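Local coordinates for protein nucleoside phosphorylase, putative (Trypanosoma brucei, PDB 3BJE) that acts as a homodimeric uridine phosphorylase, using phosphate to split uridine into uracil and ribose 1-phosphate, at residues A43-F48 with E344-A349; K217-A222 with K340-A345. All coordinates share one frame; numbering follows the deposited sequence.

Both contacts use the C-terminal helix 329-348 and share Glu-344 and Ala-345; their centres lie about 9 Å apart. In contact 1 the last turn of this helix meets strand 45-49, and in contact 2 the preceding turns meet helix 213-228. Ile-47 joins the two, its CD1 lying 3.6 Å from Leu-343 CD2 and also touching Ile-342. Neither contact belongs to the active site: a bound ribose 1-phosphate is about 9 Å from the side chain of Ile-47 and about 11 Å from that of Ile-342. The link to the pocket runs through the strands, since Gly-50 and Asp-51 follow strand 45-49, and Arg-145 and Gly-147 lie on strand 142-151.

Contact 1. Residues A43-F48 with E344-A349; sequences ADRIIF and EALVSA
The guanidinium of Arg-45 meets the end of the C-terminal helix with its edge. Leu-346 O lies in its plane, the carboxylate oxygen Ala-349 OXT sits near that plane, and Val-347 CA approaches obliquely. Arg-45 NE gives Leu-346 O a weak, bent hydrogen bond (3.1 Å, 129° at the hydrogen). Arg-45 NH1 forms a straighter but weak and long bond to Ala-349 OXT, 3.4 Å, as part of a salt bridge. A chain extended from CG to NE carries the charge from the strand to the helix end; Arg-45 has a second conformer, so these bonds describe one of two states.

Nearer the strand, Leu-346 CG lies 3.8 Å from Arg-45 CB. Leu-346 CD2 meets Ile-47 CG1 at 3.6 Å, the two branched side chains crossing at a slant. Strand 45-49 runs between strands 86-92 and 142-151 of the nucleoside phosphorylase fold, and Leu-346 also touches Val-88 and Ile-144 on these neighbours. Leucine and isoleucine therefore suit the buried side, whereas arginine suits the partly exposed margin, where its positive charge would probably offset both the terminal carboxylate and the negative end of the helix dipole.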
# COMPACT_ATOMS: atom_id res chain seq x y z
N ALA A 43 7.49 -4.15 22.09
CA ALA A 43 8.93 -4.24 22.40
C ALA A 43 9.72 -3.18 21.62
O ALA A 43 9.26 -2.66 20.61
CB ALA A 43 9.45 -5.64 22.08
N ASP A 44 10.93 -2.89 22.08
CA ASP A 44 11.86 -2.02 21.36
C ASP A 44 12.42 -2.67 20.10
O ASP A 44 12.89 -1.99 19.19
CB ASP A 44 13.05 -1.63 22.24
CG ASP A 44 12.67 -0.72 23.39
OD1 ASP A 44 11.57 -0.16 23.39
OD2 ASP A 44 13.50 -0.58 24.31
N ARG A 45 12.38 -4.00 20.08
CA ARG A 45 12.90 -4.79 18.97
C ARG A 45 11.73 -5.40 18.21
O ARG A 45 10.94 -6.15 18.78
CB ARG A 45 13.84 -5.88 19.48
CG ARG A 45 15.19 -5.36 19.96
CD ARG A 45 16.09 -6.51 20.40
NE ARG A 45 17.42 -6.05 20.80
CZ ARG A 45 17.71 -5.48 21.96
NH1 ARG A 45 18.96 -5.11 22.22
NH2 ARG A 45 16.76 -5.26 22.87
N ILE A 46 11.65 -5.10 16.92
CA ILE A 46 10.50 -5.42 16.08
C ILE A 46 10.90 -6.06 14.77
O ILE A 46 11.82 -5.61 14.10
CB ILE A 46 9.70 -4.12 15.76
CG1 ILE A 46 9.23 -3.45 17.06
CG2 ILE A 46 8.50 -4.41 14.83
CD1 ILE A 46 8.66 -2.02 16.91
N ILE A 47 10.20 -7.14 14.41
CA ILE A 47 10.28 -7.70 13.07
C ILE A 47 9.02 -7.32 12.31
O ILE A 47 7.93 -7.54 12.81
CB ILE A 47 10.39 -9.22 13.08
CG1 ILE A 47 11.65 -9.64 13.80
CG2 ILE A 47 10.43 -9.74 11.64
CD1 ILE A 47 11.79 -11.14 13.96
N PHE A 48 9.19 -6.75 11.11
CA PHE A 48 8.09 -6.48 10.19
C PHE A 48 8.00 -7.62 9.19
O PHE A 48 9.02 -8.07 8.63
CB PHE A 48 8.34 -5.21 9.38
CG PHE A 48 8.05 -3.91 10.08
CD1 PHE A 48 7.29 -3.81 11.23
CD2 PHE A 48 8.51 -2.76 9.48
CE1 PHE A 48 7.05 -2.56 11.78
CE2 PHE A 48 8.26 -1.52 10.03
CZ PHE A 48 7.53 -1.43 11.18
N GLU A 344 17.97 -13.91 15.71
CA GLU A 344 19.32 -13.83 16.25
C GLU A 344 19.92 -12.45 16.03
O GLU A 344 20.51 -11.87 16.93
CB GLU A 344 20.23 -14.89 15.64
CG GLU A 344 19.89 -16.31 16.07
CD GLU A 344 20.33 -16.64 17.49
OE1 GLU A 344 21.34 -16.08 17.97
OE2 GLU A 344 19.66 -17.48 18.12
N ALA A 345 19.76 -11.92 14.82
CA ALA A 345 20.34 -10.63 14.48
C ALA A 345 19.70 -9.53 15.30
O ALA A 345 20.38 -8.62 15.77
CB ALA A 345 20.19 -10.34 12.96
N LEU A 346 18.39 -9.65 15.48
CA LEU A 346 17.61 -8.63 16.15
C LEU A 346 18.00 -8.50 17.62
O LEU A 346 18.21 -7.39 18.10
CB LEU A 346 16.12 -8.98 16.02
CG LEU A 346 15.16 -7.92 16.56
CD1 LEU A 346 15.32 -6.59 15.82
CD2 LEU A 346 13.70 -8.40 16.48
N VAL A 347 18.12 -9.62 18.33
CA VAL A 347 18.47 -9.56 19.76
C VAL A 347 19.95 -9.27 20.00
O VAL A 347 20.33 -8.94 21.12
CB VAL A 347 18.06 -10.84 20.52
CG1 VAL A 347 16.58 -11.12 20.33
CG2 VAL A 347 18.91 -12.05 20.11
N SER A 348 20.77 -9.39 18.97
CA SER A 348 22.19 -9.06 19.10
C SER A 348 22.52 -7.64 18.63
O SER A 348 23.64 -7.16 18.84
CB SER A 348 23.03 -10.09 18.36
OG SER A 348 22.76 -10.08 16.99
N ALA A 349 21.54 -6.96 18.02
CA ALA A 349 21.73 -5.61 17.53
C ALA A 349 21.86 -4.63 18.68
O ALA A 349 22.52 -3.61 18.56
CB ALA A 349 20.57 -5.19 16.64
OXT ALA A 349 21.31 -4.84 19.76

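Contact 2. Residues K217-A222 with K340-A345; sequences KSICAA and KIILEA
Ala-222 and Ala-345 turn their methyl groups toward each other's helix, with CB to CB 3.9 Å apart. The methyl of Ala-345 rests on the backbone of the facing helix, its CB 3.5 Å from Ser-218 O and 3.6 Å from Ile-219 CA. Ala-222 does the same in return: its CB reaches Ile-341 O at 3.2 Å, a tight approach, while Ile-341 CG2 lies beside it at 3.8 Å. Ile-341 offers this CG2 branch to Ala-222, and its CG1 runs past Ala-222 O.

Small residues at these points let the axes of the two segments come within 8.2 Å, at 130° between their directions, and the packing is largely methyl against backbone, with side-chain contacts beside it. In this alpha/beta phosphorylase fold, helices pack around a core of mixed beta strands, and here helices 213-228 and 329-348 lie against each other where both reach strand 142-151.

On the side of that strand the residues are larger. Ile-219 and Ile-342 both touch Ile-144 and meet each other at a slant, Ile-219 CG1 to Ile-342 CD1 being 4.0 Å. The second torsion of Ile-342, -60°, folds CD1 back toward Ile-219, although its CB does not head that way. Isoleucine fits here because two branches can fill the angle between helix and strand.

The polar side chains at this interface find their partners elsewhere. Glu-344 lays only its CB near Ala-222; bent at its second torsion (-75°), it leads its carboxylate away to Tyr-83 OH and Lys-84. Ser-218 brings CB close to Ala-345 O, while in the conformer described its OG is hydrogen-bonded to Asn-214 O one turn earlier in its own helix.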
# COMPACT_ATOMS: atom_id res chain seq x y z
N LYS A 217 25.05 -5.31 9.61
CA LYS A 217 26.15 -6.10 10.18
C LYS A 217 25.62 -7.26 11.00
O LYS A 217 26.10 -8.39 10.87
CB LYS A 217 27.05 -5.22 11.05
CG LYS A 217 28.33 -5.90 11.56
CD LYS A 217 28.95 -5.11 12.72
CE LYS A 217 30.32 -5.66 13.10
NZ LYS A 217 30.93 -4.94 14.27
N SER A 218 24.62 -6.98 11.84
CA SER A 218 24.00 -8.00 12.69
C SER A 218 23.38 -9.13 11.86
O SER A 218 23.57 -10.31 12.17
CB SER A 218 22.96 -7.37 13.61
OG SER A 218 23.56 -6.49 14.54
N ILE A 219 22.64 -8.77 10.82
CA ILE A 219 22.03 -9.76 9.92
C ILE A 219 23.10 -10.67 9.28
O ILE A 219 22.99 -11.91 9.33
CB ILE A 219 21.15 -9.10 8.84
CG1 ILE A 219 19.94 -8.42 9.49
CG2 ILE A 219 20.68 -10.17 7.84
CD1 ILE A 219 19.20 -7.44 8.56
N CYS A 220 24.14 -10.06 8.72
CA CYS A 220 25.21 -10.81 8.06
C CYS A 220 25.93 -11.74 9.02
O CYS A 220 26.20 -12.90 8.69
CB CYS A 220 26.21 -9.86 7.41
SG CYS A 220 25.48 -8.93 6.06
N ALA A 221 26.25 -11.23 10.21
CA ALA A 221 26.86 -12.05 11.24
C ALA A 221 25.96 -13.23 11.61
O ALA A 221 26.46 -14.34 11.82
CB ALA A 221 27.18 -11.21 12.47
N ALA A 222 24.66 -13.00 11.69
CA ALA A 222 23.73 -14.08 12.01
C ALA A 222 23.68 -15.14 10.90
O ALA A 222 23.60 -16.33 11.19
CB ALA A 222 22.34 -13.53 12.31
N LYS A 340 14.96 -17.64 12.04
CA LYS A 340 15.91 -17.81 13.13
C LYS A 340 17.08 -16.84 13.00
O LYS A 340 17.51 -16.23 13.97
CB LYS A 340 16.45 -19.25 13.18
CG LYS A 340 17.26 -19.50 14.42
CD LYS A 340 17.77 -20.93 14.50
CE LYS A 340 18.62 -21.14 15.76
NZ LYS A 340 19.72 -20.15 15.85
N ILE A 341 17.60 -16.70 11.79
CA ILE A 341 18.68 -15.77 11.52
C ILE A 341 18.30 -14.33 11.92
O ILE A 341 19.10 -13.62 12.53
CB ILE A 341 19.10 -15.82 10.02
CG1 ILE A 341 19.90 -17.09 9.74
CG2 ILE A 341 19.87 -14.58 9.60
CD1 ILE A 341 20.00 -17.46 8.27
N ILE A 342 17.10 -13.90 11.54
CA ILE A 342 16.65 -12.54 11.84
C ILE A 342 16.38 -12.33 13.34
O ILE A 342 16.68 -11.26 13.88
CB ILE A 342 15.44 -12.12 10.99
CG1 ILE A 342 15.84 -12.06 9.51
CG2 ILE A 342 14.91 -10.75 11.43
CD1 ILE A 342 16.95 -11.06 9.24
N LEU A 343 15.84 -13.33 14.02
CA LEU A 343 15.65 -13.24 15.47
C LEU A 343 17.01 -13.10 16.15
O LEU A 343 17.19 -12.27 17.06
CB LEU A 343 14.87 -14.44 16.01
CG LEU A 343 13.36 -14.39 15.75
CD1 LEU A 343 12.68 -15.75 15.95
CD2 LEU A 343 12.68 -13.32 16.61
N GLU A 344 17.97 -13.91 15.71
CA GLU A 344 19.32 -13.83 16.25
C GLU A 344 19.92 -12.45 16.03
O GLU A 344 20.51 -11.87 16.93
CB GLU A 344 20.23 -14.89 15.64
CG GLU A 344 19.89 -16.31 16.07
CD GLU A 344 20.33 -16.64 17.49
OE1 GLU A 344 21.34 -16.08 17.97
OE2 GLU A 344 19.66 -17.48 18.12
N ALA A 345 19.76 -11.92 14.82
CA ALA A 345 20.34 -10.63 14.48
C ALA A 345 19.70 -9.53 15.30
O ALA A 345 20.38 -8.62 15.77
CB ALA A 345 20.19 -10.34 12.96